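Side-chain contacts in probable ribosomal RNA small subunit methyltransferase (Thermus thermophilus, PDB 3DMH), which transfers a methyl group from S-adenosylmethionine to the N2 atom of a guanosine in 16S ribosomal RNA: residues D32-L37 against Y136-K141; A116-S121 against E146-E151; E291-E296 against A327-P332; G334-V339 against E352-F357. All blocks are in the same frame, centred on the assembly; numbering follows the deposited sequence.

Contact 1: D32-L37 against Y136-K141; sequences DPVHDL and YLAGDK
The flat groups at which Val34 meets the strand are two successive peptide planes. Over one face of the Ala138-Gly139 peptide lies CG1 of Val34, 3.6 Å from Ala138 C and almost straight above it. The Gly139-Asp140 peptide receives the other methyl on a face, Val34 CG2 standing 3.8 Å from Gly139 C. On the helix side, the His35 imidazole has Asp32 CG at its edge, in the ring plane.

The two branches of Val34 are spread along the strand backbone, one over each peptide, because of the first torsion: CG1 is anti to the backbone N (chi1 173°), which leaves CG2 beside that N and directed further along the strand. CG1 also meets the methyl of Ala138, with Val34 CG1 3.7 Å from Ala138 CB, while Gly139 offers the valine bare backbone. Cutting Val34 back to an alanine would probably open a gap over both peptide planes and take from Ala138 CB its contact with the valine.

Helix 33-41 is started just before this point by Asp32, its N-cap, whose OD1 accepts from Val34 N at 2.8 Å. The cap therefore fixes the backbone of the very residue that does the packing. Around the pair, Val34 also rests on Ala108 of strand 102-108, and Leu37 reaches Val170 of strand 168-174. The axes of 33-37 and 136-140 approach to 7.5 Å, their directions 148° apart; this is helix-on-sheet packing, here on a mixed sheet whose 3-2-1-4-5-7-6 strand order is that of the Rossmann-like class I methyltransferase fold.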
loop_
_atom_site.group_PDB
_atom_site.type_symbol
_atom_site.label_atom_id
_atom_site.label_comp_id
_atom_site.label_asym_id
_atom_site.label_seq_id
_atom_site.Cartn_x
_atom_site.Cartn_y
_atom_site.Cartn_z
ATOM N N ASP A 32 0.004 -13.445 10.075
ATOM C CA ASP A 32 1.165 -12.609 10.296
ATOM C C ASP A 32 1.536 -12.766 11.769
ATOM O O ASP A 32 0.699 -12.504 12.634
ATOM C CB ASP A 32 0.807 -11.151 9.978
ATOM C CG ASP A 32 1.978 -10.194 10.136
ATOM O OD1 ASP A 32 2.725 -10.281 11.123
ATOM O OD2 ASP A 32 2.134 -9.309 9.274
ATOM N N PRO A 33 2.761 -13.239 12.059
ATOM C CA PRO A 33 3.100 -13.440 13.483
ATOM C C PRO A 33 2.980 -12.199 14.375
ATOM O O PRO A 33 2.706 -12.343 15.573
ATOM C CB PRO A 33 4.545 -13.959 13.445
ATOM C CG PRO A 33 4.700 -14.536 12.051
ATOM C CD PRO A 33 3.859 -13.650 11.164
ATOM N N VAL A 34 3.165 -10.999 13.812
ATOM C CA VAL A 34 3.053 -9.779 14.629
ATOM C C VAL A 34 1.589 -9.559 15.012
ATOM O O VAL A 34 1.256 -9.391 16.188
ATOM C CB VAL A 34 3.660 -8.537 13.920
ATOM C CG1 VAL A 34 3.384 -7.259 14.706
ATOM C CG2 VAL A 34 5.155 -8.725 13.688
ATOM N N HIS A 35 0.699 -9.566 14.019
ATOM C CA HIS A 35 -0.722 -9.431 14.325
ATOM C C HIS A 35 -1.237 -10.594 15.199
ATOM O O HIS A 35 -2.074 -10.391 16.080
ATOM C CB HIS A 35 -1.571 -9.283 13.046
ATOM C CG HIS A 35 -1.248 -8.072 12.213
ATOM N ND1 HIS A 35 -2.040 -6.941 12.208
ATOM C CD2 HIS A 35 -0.245 -7.827 11.334
ATOM C CE1 HIS A 35 -1.532 -6.051 11.377
ATOM N NE2 HIS A 35 -0.448 -6.562 10.826
ATOM N N ASP A 36 -0.723 -11.810 14.976
ATOM C CA ASP A 36 -1.136 -12.976 15.775
ATOM C C ASP A 36 -0.754 -12.817 17.244
ATOM O O ASP A 36 -1.517 -13.172 18.129
ATOM C CB ASP A 36 -0.532 -14.284 15.236
ATOM C CG ASP A 36 -1.224 -14.770 13.976
ATOM O OD1 ASP A 36 -2.284 -14.201 13.634
ATOM O OD2 ASP A 36 -0.701 -15.696 13.321
ATOM N N LEU A 37 0.424 -12.264 17.487
ATOM C CA LEU A 37 0.876 -12.091 18.869
ATOM C C LEU A 37 0.039 -11.003 19.543
ATOM O O LEU A 37 -0.327 -11.134 20.714
ATOM C CB LEU A 37 2.363 -11.777 18.934
ATOM C CG LEU A 37 3.030 -11.994 20.303
ATOM C CD1 LEU A 37 2.931 -13.459 20.732
ATOM C CD2 LEU A 37 4.470 -11.558 20.211
ATOM N N TYR A 136 -0.513 -0.518 22.890
ATOM C CA TYR A 136 0.040 -1.836 22.590
ATOM C C TYR A 136 0.840 -1.692 21.320
ATOM O O TYR A 136 0.301 -1.264 20.297
ATOM C CB TYR A 136 -1.068 -2.865 22.327
ATOM C CG TYR A 136 -1.656 -3.466 23.566
ATOM C CD1 TYR A 136 -0.975 -4.456 24.286
ATOM C CD2 TYR A 136 -2.898 -3.058 24.026
ATOM C CE1 TYR A 136 -1.524 -5.015 25.439
ATOM C CE2 TYR A 136 -3.460 -3.603 25.179
ATOM C CZ TYR A 136 -2.775 -4.576 25.880
ATOM O OH TYR A 136 -3.352 -5.115 27.012
ATOM N N LEU A 137 2.130 -2.003 21.410
ATOM C CA LEU A 137 3.046 -1.854 20.286
ATOM C C LEU A 137 3.611 -3.221 19.943
ATOM O O LEU A 137 4.239 -3.863 20.779
ATOM C CB LEU A 137 4.184 -0.886 20.662
ATOM C CG LEU A 137 5.114 -0.493 19.518
ATOM C CD1 LEU A 137 4.424 0.462 18.554
ATOM C CD2 LEU A 137 6.388 0.110 20.106
ATOM N N ALA A 138 3.399 -3.687 18.712
ATOM C CA ALA A 138 3.877 -5.021 18.368
ATOM C C ALA A 138 4.814 -4.987 17.174
ATOM O O ALA A 138 4.688 -4.148 16.283
ATOM C CB ALA A 138 2.702 -5.965 18.069
ATOM N N GLY A 139 5.771 -5.906 17.145
ATOM C CA GLY A 139 6.657 -5.961 15.988
ATOM C C GLY A 139 7.644 -7.103 16.051
ATOM O O GLY A 139 7.394 -8.120 16.706
ATOM N N ASP A 140 8.768 -6.898 15.376
ATOM C CA ASP A 140 9.726 -7.951 15.053
ATOM C C ASP A 140 11.123 -7.423 15.367
ATOM O O ASP A 140 11.523 -6.373 14.868
ATOM C CB ASP A 140 9.570 -8.250 13.550
ATOM C CG ASP A 140 10.413 -9.428 13.062
ATOM O OD1 ASP A 140 11.352 -9.875 13.749
ATOM O OD2 ASP A 140 10.121 -9.885 11.936
ATOM N N LYS A 141 11.864 -8.127 16.220
ATOM C CA LYS A 141 13.211 -7.685 16.529
ATOM C C LYS A 141 14.130 -7.673 15.304
ATOM O O LYS A 141 15.105 -6.922 15.280
ATOM C CB LYS A 141 13.813 -8.525 17.656
ATOM C CG LYS A 141 13.353 -8.102 19.046
ATOM C CD LYS A 141 13.773 -9.123 20.086
ATOM C CE LYS A 141 15.275 -9.130 20.333
ATOM N NZ LYS A 141 15.707 -8.009 21.212
#

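Contact 2: A116-S121 against E146-E151; sequences AYVQAS and ERYFKE
Tyr148 and Glu151, almost one turn apart on helix 145-156, meet Val118 and Gln119 of the facing helix. Taken in order, the segment begins with Glu146, which is salt-bridged to Lys141. Arg147 follows, its side chain touching Thr115 and its NH2 making a weak hydrogen bond to Tyr148 OH.

Tyr148 carries the apolar half. Its ring takes Val118 CG1 over one face, nearly above the centre, in a CH-pi contact with 3.4 Å from that methyl carbon to the ring centroid and only 14° between this line and the ring normal. The second methyl serves the far end of the ring, Val118 CG2 lying 3.8 Å from Tyr148 OH. A serine in place of Tyr148 would probably leave the Val118 methyls facing a gap where the ring had been. Next in line, Phe149 packs on Ala171 and Leu173 of strand 168-174.

Glu151 carries the polar half. Its chain and that of Gln119, each bent at chi2 (60° and 69°), cross at about a right angle, and Gln119 NE2 donates to Glu151 OE2 over 2.9 Å. The carboxylate oxygen lies close to the amide plane, yet the donor approaches it from above the carboxylate plane.

Helices 115-128 and 145-156, which precede and follow strand 133-140 in the chain, meet here, with Val118 also touching Leu109 in the loop after strand 102-108.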
loop_
_atom_site.group_PDB
_atom_site.type_symbol
_atom_site.label_atom_id
_atom_site.label_comp_id
_atom_site.label_asym_id
_atom_site.label_seq_id
_atom_site.Cartn_x
_atom_site.Cartn_y
_atom_site.Cartn_z
ATOM N N ALA A 116 10.406 6.627 8.521
ATOM C CA ALA A 116 9.589 7.837 8.532
ATOM C C ALA A 116 8.123 7.489 8.782
ATOM O O ALA A 116 7.444 8.140 9.588
ATOM C CB ALA A 116 9.732 8.594 7.219
ATOM N N TYR A 117 7.641 6.462 8.094
ATOM C CA TYR A 117 6.248 6.052 8.247
ATOM C C TYR A 117 5.968 5.528 9.652
ATOM O O TYR A 117 4.932 5.849 10.259
ATOM C CB TYR A 117 5.887 4.992 7.212
ATOM C CG TYR A 117 4.402 4.777 7.112
ATOM C CD1 TYR A 117 3.629 5.561 6.261
ATOM C CD2 TYR A 117 3.762 3.811 7.889
ATOM C CE1 TYR A 117 2.270 5.402 6.165
ATOM C CE2 TYR A 117 2.387 3.637 7.804
ATOM C CZ TYR A 117 1.647 4.427 6.922
ATOM O OH TYR A 117 0.284 4.278 6.840
ATOM N N VAL A 118 6.902 4.744 10.177
ATOM C CA VAL A 118 6.773 4.215 11.533
ATOM C C VAL A 118 6.784 5.383 12.519
ATOM O O VAL A 118 5.970 5.429 13.444
ATOM C CB VAL A 118 7.872 3.171 11.893
ATOM C CG1 VAL A 118 7.768 2.756 13.366
ATOM C CG2 VAL A 118 7.797 1.940 10.987
ATOM N N GLN A 119 7.702 6.339 12.329
ATOM C CA GLN A 119 7.808 7.446 13.279
ATOM C C GLN A 119 6.535 8.281 13.323
ATOM O O GLN A 119 6.070 8.668 14.404
ATOM C CB GLN A 119 9.007 8.348 12.939
ATOM C CG GLN A 119 9.229 9.471 13.954
ATOM C CD GLN A 119 9.696 8.959 15.304
ATOM O OE1 GLN A 119 10.239 7.856 15.406
ATOM N NE2 GLN A 119 9.487 9.758 16.351
ATOM N N ALA A 120 5.978 8.543 12.142
ATOM C CA ALA A 120 4.733 9.293 12.027
ATOM C C ALA A 120 3.615 8.538 12.737
ATOM O O ALA A 120 2.764 9.144 13.393
ATOM C CB ALA A 120 4.373 9.500 10.559
ATOM N N SER A 121 3.630 7.213 12.600
ATOM C CA SER A 121 2.647 6.346 13.274
ATOM C C SER A 121 2.788 6.366 14.794
ATOM O O SER A 121 1.782 6.404 15.518
ATOM C CB SER A 121 2.732 4.908 12.757
ATOM O OG SER A 121 2.336 4.857 11.384
ATOM N N GLU A 146 13.228 -3.142 18.614
ATOM C CA GLU A 146 13.910 -2.546 19.759
ATOM C C GLU A 146 14.081 -1.041 19.580
ATOM O O GLU A 146 13.835 -0.281 20.516
ATOM C CB GLU A 146 15.225 -3.260 20.091
ATOM C CG GLU A 146 15.025 -4.662 20.703
ATOM C CD GLU A 146 14.133 -4.699 21.966
ATOM O OE1 GLU A 146 14.019 -3.682 22.697
ATOM O OE2 GLU A 146 13.548 -5.774 22.235
ATOM N N ARG A 147 14.449 -0.620 18.368
ATOM C CA ARG A 147 14.588 0.801 18.047
ATOM C C ARG A 147 13.262 1.556 18.188
ATOM O O ARG A 147 13.217 2.638 18.790
ATOM C CB ARG A 147 15.236 0.989 16.658
ATOM C CG ARG A 147 14.949 2.321 15.937
ATOM C CD ARG A 147 15.817 2.498 14.670
ATOM N NE ARG A 147 15.147 2.206 13.404
ATOM C CZ ARG A 147 15.197 1.031 12.786
ATOM N NH1 ARG A 147 15.864 0.020 13.332
ATOM N NH2 ARG A 147 14.584 0.864 11.633
ATOM N N TYR A 148 12.183 0.970 17.662
ATOM C CA TYR A 148 10.889 1.636 17.687
ATOM C C TYR A 148 10.280 1.652 19.084
ATOM O O TYR A 148 9.659 2.643 19.477
ATOM C CB TYR A 148 9.944 1.008 16.662
ATOM C CG TYR A 148 10.408 1.177 15.224
ATOM C CD1 TYR A 148 10.808 2.427 14.736
ATOM C CD2 TYR A 148 10.410 0.090 14.342
ATOM C CE1 TYR A 148 11.212 2.586 13.389
ATOM C CE2 TYR A 148 10.811 0.236 13.004
ATOM C CZ TYR A 148 11.207 1.490 12.537
ATOM O OH TYR A 148 11.598 1.641 11.211
ATOM N N PHE A 149 10.482 0.566 19.829
ATOM C CA PHE A 149 10.036 0.472 21.226
ATOM C C PHE A 149 10.768 1.489 22.103
ATOM O O PHE A 149 10.161 2.112 22.975
ATOM C CB PHE A 149 10.246 -0.955 21.744
ATOM C CG PHE A 149 9.817 -1.172 23.178
ATOM C CD1 PHE A 149 8.720 -0.500 23.721
ATOM C CD2 PHE A 149 10.506 -2.083 23.972
ATOM C CE1 PHE A 149 8.328 -0.712 25.045
ATOM C CE2 PHE A 149 10.119 -2.317 25.299
ATOM C CZ PHE A 149 9.028 -1.627 25.838
ATOM N N LYS A 150 12.067 1.665 21.866
ATOM C CA LYS A 150 12.847 2.690 22.571
ATOM C C LYS A 150 12.291 4.094 22.294
ATOM O O LYS A 150 12.170 4.914 23.213
ATOM C CB LYS A 150 14.323 2.598 22.174
ATOM C CG LYS A 150 15.240 3.548 22.939
ATOM C CD LYS A 150 16.701 3.215 22.710
ATOM C CE LYS A 150 17.590 4.148 23.510
ATOM N NZ LYS A 150 18.964 3.605 23.674
ATOM N N GLU A 151 11.938 4.350 21.031
ATOM C CA GLU A 151 11.344 5.626 20.640
ATOM C C GLU A 151 9.949 5.814 21.259
ATOM O O GLU A 151 9.622 6.907 21.744
ATOM C CB GLU A 151 11.336 5.778 19.108
ATOM C CG GLU A 151 10.702 7.079 18.552
ATOM C CD GLU A 151 11.380 8.374 19.025
ATOM O OE1 GLU A 151 12.525 8.339 19.532
ATOM O OE2 GLU A 151 10.749 9.445 18.890
#

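Contact 3: E291-E296 against A327-P332; sequences EALTEE and AARLRP
Arg329 and the backbone carbonyl of Thr294 form the tight part of this contact. The guanidinium presents its edge: NH1 donates to Thr294 O over 2.7 Å, with an N-H...O angle of 153°. The oxygen lies close to the guanidinium plane, and the donor arrives nearly end-on to the carbonyl. NH2 adds a weak second bond to the same atom, Arg329 NH2 to Thr294 O measuring 3.3 Å, so one carbonyl is gripped by both terminal nitrogens.

Leu293 lies over a single face of the group. Its CD1 stands 3.8 Å from Arg329 NE, displaced toward the rim, and Leu293 CB is likewise 3.8 Å from Arg329 NH2 on that same face. The arginine chain is bent at its second torsion (chi2 -83°), which brings the guanidinium up to the loop although CB is not aimed there. Asp290, by a salt bridge to NE, probably balances the charge in this buried setting, and the Ala297 carbonyl takes a further bond from NH1.

The solvent side is loose by comparison. Thr294, Glu295 and Glu296 are exposed, and the two glutamates start their side chains away from the arginine. Glu296 OE1 remains 6.9 Å from Arg329 NH1, opposite charges that do not touch.

Arg329 closes helix 317-329, and the loop it holds runs from the S-adenosylmethionine-binding residues Asp288 and Val289 to strand 299-304. The contact joins a helix end to the loop leading into the fourth strand of a Rossmann-like methyltransferase domain, with the Leu293 side chain about 10 Å from the bound S-adenosylmethionine.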
loop_
_atom_site.group_PDB
_atom_site.type_symbol
_atom_site.label_atom_id
_atom_site.label_comp_id
_atom_site.label_asym_id
_atom_site.label_seq_id
_atom_site.Cartn_x
_atom_site.Cartn_y
_atom_site.Cartn_z
ATOM N N GLU A 291 -10.692 -2.631 -8.672
ATOM C CA GLU A 291 -11.942 -2.624 -7.904
ATOM C C GLU A 291 -12.754 -1.343 -8.085
ATOM O O GLU A 291 -13.993 -1.378 -8.124
ATOM C CB GLU A 291 -11.601 -2.861 -6.428
ATOM C CG GLU A 291 -12.699 -2.633 -5.434
ATOM C CD GLU A 291 -12.479 -1.414 -4.594
ATOM O OE1 GLU A 291 -11.337 -0.880 -4.542
ATOM O OE2 GLU A 291 -13.472 -1.000 -3.969
ATOM N N ALA A 292 -12.048 -0.216 -8.206
ATOM C CA ALA A 292 -12.713 1.097 -8.304
ATOM C C ALA A 292 -13.321 1.381 -9.676
ATOM O O ALA A 292 -14.104 2.327 -9.819
ATOM C CB ALA A 292 -11.737 2.207 -7.952
ATOM N N LEU A 293 -12.957 0.591 -10.687
ATOM C CA LEU A 293 -13.410 0.868 -12.057
ATOM C C LEU A 293 -14.794 0.304 -12.291
ATOM O O LEU A 293 -15.235 -0.618 -11.591
ATOM C CB LEU A 293 -12.447 0.295 -13.101
ATOM C CG LEU A 293 -10.963 0.654 -12.982
ATOM C CD1 LEU A 293 -10.180 0.024 -14.105
ATOM C CD2 LEU A 293 -10.689 2.152 -12.915
ATOM N N THR A 294 -15.483 0.851 -13.290
ATOM C CA THR A 294 -16.738 0.257 -13.707
ATOM C C THR A 294 -16.416 -1.079 -14.355
ATOM O O THR A 294 -15.283 -1.312 -14.795
ATOM C CB THR A 294 -17.483 1.135 -14.733
ATOM O OG1 THR A 294 -16.621 1.373 -15.854
ATOM C CG2 THR A 294 -17.882 2.454 -14.105
ATOM N N GLU A 295 -17.407 -1.961 -14.420
ATOM C CA GLU A 295 -17.263 -3.227 -15.121
ATOM C C GLU A 295 -16.815 -3.011 -16.579
ATOM O O GLU A 295 -16.003 -3.775 -17.104
ATOM C CB GLU A 295 -18.612 -3.960 -15.090
ATOM C CG GLU A 295 -18.582 -5.395 -15.577
ATOM C CD GLU A 295 -19.860 -6.135 -15.252
ATOM O OE1 GLU A 295 -20.242 -6.187 -14.058
ATOM O OE2 GLU A 295 -20.496 -6.662 -16.193
ATOM N N GLU A 296 -17.311 -1.940 -17.190
ATOM C CA GLU A 296 -17.145 -1.704 -18.629
ATOM C C GLU A 296 -15.848 -1.007 -19.062
ATOM O O GLU A 296 -15.497 -1.045 -20.246
ATOM C CB GLU A 296 -18.352 -0.942 -19.203
ATOM C CG GLU A 296 -18.677 0.394 -18.520
ATOM C CD GLU A 296 -19.708 0.263 -17.389
ATOM O OE1 GLU A 296 -19.784 -0.815 -16.754
ATOM O OE2 GLU A 296 -20.442 1.247 -17.130
ATOM N N ALA A 327 -5.003 -7.906 -19.242
ATOM C CA ALA A 327 -5.558 -8.624 -20.391
ATOM C C ALA A 327 -7.053 -8.345 -20.555
ATOM O O ALA A 327 -7.550 -8.152 -21.678
ATOM C CB ALA A 327 -5.309 -10.114 -20.234
ATOM N N ALA A 328 -7.763 -8.328 -19.431
ATOM C CA ALA A 328 -9.208 -8.162 -19.422
ATOM C C ALA A 328 -9.665 -6.731 -19.706
ATOM O O ALA A 328 -10.766 -6.522 -20.229
ATOM C CB ALA A 328 -9.791 -8.660 -18.088
ATOM N N ARG A 329 -8.820 -5.755 -19.389
ATOM C CA ARG A 329 -9.199 -4.348 -19.467
ATOM C C ARG A 329 -8.757 -3.693 -20.765
ATOM O O ARG A 329 -9.137 -2.554 -21.026
ATOM C CB ARG A 329 -8.612 -3.561 -18.291
ATOM C CG ARG A 329 -9.182 -3.887 -16.896
ATOM C CD ARG A 329 -10.461 -3.123 -16.695
ATOM N NE ARG A 329 -11.117 -3.413 -15.420
ATOM C CZ ARG A 329 -12.368 -3.056 -15.136
ATOM N NH1 ARG A 329 -13.115 -2.395 -16.031
ATOM N NH2 ARG A 329 -12.890 -3.363 -13.954
ATOM N N LEU A 330 -7.935 -4.386 -21.558
ATOM C CA LEU A 330 -7.480 -3.837 -22.848
ATOM C C LEU A 330 -8.491 -4.049 -23.962
ATOM O O LEU A 330 -9.050 -5.145 -24.104
ATOM C CB LEU A 330 -6.139 -4.441 -23.281
ATOM C CG LEU A 330 -4.894 -3.812 -22.648
ATOM C CD1 LEU A 330 -3.635 -4.675 -22.869
ATOM C CD2 LEU A 330 -4.679 -2.389 -23.156
ATOM N N ARG A 331 -8.714 -2.997 -24.749
ATOM C CA ARG A 331 -9.495 -3.109 -25.979
ATOM C C ARG A 331 -8.689 -3.870 -27.022
ATOM O O ARG A 331 -7.460 -3.888 -26.965
ATOM C CB ARG A 331 -9.883 -1.724 -26.510
ATOM C CG ARG A 331 -11.086 -1.139 -25.801
ATOM C CD ARG A 331 -11.573 0.145 -26.455
ATOM N NE ARG A 331 -10.695 1.252 -26.112
ATOM C CZ ARG A 331 -10.960 2.186 -25.204
ATOM N NH1 ARG A 331 -12.107 2.200 -24.535
ATOM N NH2 ARG A 331 -10.059 3.127 -24.971
ATOM N N PRO A 332 -9.369 -4.518 -27.986
ATOM C CA PRO A 332 -8.597 -5.133 -29.070
ATOM C C PRO A 332 -7.615 -4.143 -29.697
ATOM O O PRO A 332 -7.969 -2.980 -29.928
ATOM C CB PRO A 332 -9.668 -5.513 -30.093
ATOM C CG PRO A 332 -10.908 -5.691 -29.298
ATOM C CD PRO A 332 -10.821 -4.728 -28.147
#

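Contact 4: G334-V339 against E352-F357; sequences GVFFLV and EKFGAF
A beta-alpha-beta crossover frames this contact: strand 334-340 leads into helix 346-354, and the chain then returns as strand 358-362, parallel to the first with strand 366-371 between them, in the Rossmann-like methyltransferase domain. Phe336 of the strand and Phe354 at the helix end are the two residues that touch, and they show how a sheet and its covering helix are joined by aromatic packing.

Phe336 holds CG anti to its own backbone nitrogen (chi1 179°), which places the ring beside that of Phe354. Phe354 takes the other course, with CG opposite the carbonyl carbon (chi1 -72°), and its ring comes in from across, the two side chains meeting at about a right angle. The ring planes nonetheless end up only 15° apart. They are slid well past each other, the centroids 5.5 Å distant, so little of either ring lies over the other.

Neighbours close in around it. Phe336 also rests on Ile302 and Thr304 of strand 299-304 and on Ala326 of helix 317-329, while Phe354 touches Ala327. Directly afterwards Gly355 leaves the helix with a positive phi.

At the meeting point, Phe354 CE2 comes within 3.6 Å of Phe336 CD2, and Phe354 CZ sits 3.8 Å from Phe336 CB.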
loop_
_atom_site.group_PDB
_atom_site.type_symbol
_atom_site.label_atom_id
_atom_site.label_comp_id
_atom_site.label_asym_id
_atom_site.label_seq_id
_atom_site.Cartn_x
_atom_site.Cartn_y
_atom_site.Cartn_z
ATOM N N GLY A 334 -5.121 -3.073 -28.122
ATOM C CA GLY A 334 -4.467 -2.448 -26.964
ATOM C C GLY A 334 -3.152 -3.112 -26.592
ATOM O O GLY A 334 -2.895 -4.268 -26.950
ATOM N N VAL A 335 -2.306 -2.374 -25.881
ATOM C CA VAL A 335 -0.978 -2.880 -25.538
ATOM C C VAL A 335 -0.676 -2.815 -24.042
ATOM O O VAL A 335 -1.207 -1.963 -23.318
ATOM C CB VAL A 335 0.127 -2.176 -26.356
ATOM C CG1 VAL A 335 -0.016 -2.490 -27.841
ATOM C CG2 VAL A 335 0.128 -0.663 -26.128
ATOM N N PHE A 336 0.178 -3.736 -23.602
ATOM C CA PHE A 336 0.532 -3.897 -22.188
ATOM C C PHE A 336 2.045 -3.860 -22.034
ATOM O O PHE A 336 2.766 -4.560 -22.765
ATOM C CB PHE A 336 -0.001 -5.244 -21.720
ATOM C CG PHE A 336 0.293 -5.577 -20.278
ATOM C CD1 PHE A 336 0.089 -4.632 -19.269
ATOM C CD2 PHE A 336 0.732 -6.852 -19.933
ATOM C CE1 PHE A 336 0.317 -4.949 -17.919
ATOM C CE2 PHE A 336 0.971 -7.196 -18.594
ATOM C CZ PHE A 336 0.758 -6.246 -17.581
ATOM N N PHE A 337 2.524 -3.057 -21.082
ATOM C CA PHE A 337 3.948 -2.990 -20.747
ATOM C C PHE A 337 4.120 -3.317 -19.270
ATOM O O PHE A 337 3.444 -2.711 -18.429
ATOM C CB PHE A 337 4.512 -1.575 -20.953
ATOM C CG PHE A 337 4.528 -1.121 -22.371
ATOM C CD1 PHE A 337 5.691 -1.197 -23.136
ATOM C CD2 PHE A 337 3.374 -0.604 -22.956
ATOM C CE1 PHE A 337 5.691 -0.768 -24.459
ATOM C CE2 PHE A 337 3.373 -0.168 -24.260
ATOM C CZ PHE A 337 4.537 -0.248 -25.026
ATOM N N LEU A 338 5.028 -4.242 -18.956
ATOM C CA LEU A 338 5.301 -4.622 -17.566
ATOM C C LEU A 338 6.802 -4.658 -17.331
ATOM O O LEU A 338 7.546 -5.148 -18.179
ATOM C CB LEU A 338 4.696 -6.001 -17.291
ATOM C CG LEU A 338 4.957 -6.649 -15.927
ATOM C CD1 LEU A 338 3.807 -7.562 -15.494
ATOM C CD2 LEU A 338 6.264 -7.435 -15.989
ATOM N N VAL A 339 7.260 -4.150 -16.190
ATOM C CA VAL A 339 8.697 -4.192 -15.898
ATOM C C VAL A 339 8.932 -4.941 -14.591
ATOM O O VAL A 339 8.177 -4.763 -13.624
ATOM C CB VAL A 339 9.328 -2.772 -15.904
ATOM C CG1 VAL A 339 8.743 -1.882 -14.803
ATOM C CG2 VAL A 339 10.859 -2.840 -15.786
ATOM N N GLU A 352 -0.102 -17.099 -21.379
ATOM C CA GLU A 352 -1.414 -17.657 -21.071
ATOM C C GLU A 352 -2.532 -16.633 -21.292
ATOM O O GLU A 352 -3.593 -16.971 -21.817
ATOM C CB GLU A 352 -1.444 -18.178 -19.635
ATOM C CG GLU A 352 -2.769 -18.814 -19.226
ATOM C CD GLU A 352 -3.020 -18.750 -17.735
ATOM O OE1 GLU A 352 -2.192 -18.166 -16.995
ATOM O OE2 GLU A 352 -4.065 -19.277 -17.298
ATOM N N LYS A 353 -2.291 -15.383 -20.905
ATOM C CA LYS A 353 -3.357 -14.380 -20.925
ATOM C C LYS A 353 -3.507 -13.596 -22.233
ATOM O O LYS A 353 -4.609 -13.124 -22.544
ATOM C CB LYS A 353 -3.230 -13.424 -19.735
ATOM C CG LYS A 353 -3.381 -14.087 -18.366
ATOM C CD LYS A 353 -4.809 -14.586 -18.121
ATOM C CE LYS A 353 -4.840 -15.591 -16.973
ATOM N NZ LYS A 353 -6.230 -15.947 -16.598
ATOM N N PHE A 354 -2.410 -13.453 -22.980
ATOM C CA PHE A 354 -2.393 -12.686 -24.226
ATOM C C PHE A 354 -2.168 -13.568 -25.456
ATOM O O PHE A 354 -2.529 -13.186 -26.574
ATOM C CB PHE A 354 -1.318 -11.593 -24.174
ATOM C CG PHE A 354 -1.653 -10.446 -23.257
ATOM C CD1 PHE A 354 -2.377 -9.352 -23.725
ATOM C CD2 PHE A 354 -1.229 -10.459 -21.932
ATOM C CE1 PHE A 354 -2.684 -8.278 -22.881
ATOM C CE2 PHE A 354 -1.520 -9.394 -21.082
ATOM C CZ PHE A 354 -2.251 -8.297 -21.565
ATOM N N GLY A 355 -1.559 -14.736 -25.244
ATOM C CA GLY A 355 -1.249 -15.668 -26.322
ATOM C C GLY A 355 0.180 -15.562 -26.831
ATOM O O GLY A 355 0.704 -16.504 -27.437
ATOM N N ALA A 356 0.803 -14.406 -26.595
ATOM C CA ALA A 356 2.174 -14.129 -27.011
ATOM C C ALA A 356 2.715 -12.941 -26.225
ATOM O O ALA A 356 1.945 -12.201 -25.609
ATOM C CB ALA A 356 2.239 -13.833 -28.513
ATOM N N PHE A 357 4.033 -12.767 -26.242
ATOM C CA PHE A 357 4.671 -11.612 -25.607
ATOM C C PHE A 357 6.008 -11.319 -26.283
ATOM O O PHE A 357 6.540 -12.155 -27.018
ATOM C CB PHE A 357 4.879 -11.853 -24.097
ATOM C CG PHE A 357 5.971 -12.836 -23.800
ATOM C CD1 PHE A 357 7.270 -12.399 -23.520
ATOM C CD2 PHE A 357 5.718 -14.208 -23.849
ATOM C CE1 PHE A 357 8.294 -13.312 -23.279
ATOM C CE2 PHE A 357 6.735 -15.131 -23.606
ATOM C CZ PHE A 357 8.032 -14.683 -23.327
#

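Overall arrangement
From the N terminus, contact 1 opens first at 32-37 and closes a long loop when strand 133-140 comes back to helix 33-41. Contact 2 begins inside that loop and ends beyond it, closing the passage through strand 133-140, so the two cross. They also touch, Leu137 packing on Phe149, and tie one sheet to its helices. In the second, cofactor-binding sheet domain, contact 3 closes the excursion through strand 299-304 and helix 317-329; contact 4 follows in series, closing the short connection from strand 334-340 to helix 346-354. Leu330 and Ala327 of contact 3 pack against contact 4. The two pairs lie on opposite sides of the chain's centre, contacts 1 and 3 about 38 Å apart between centres.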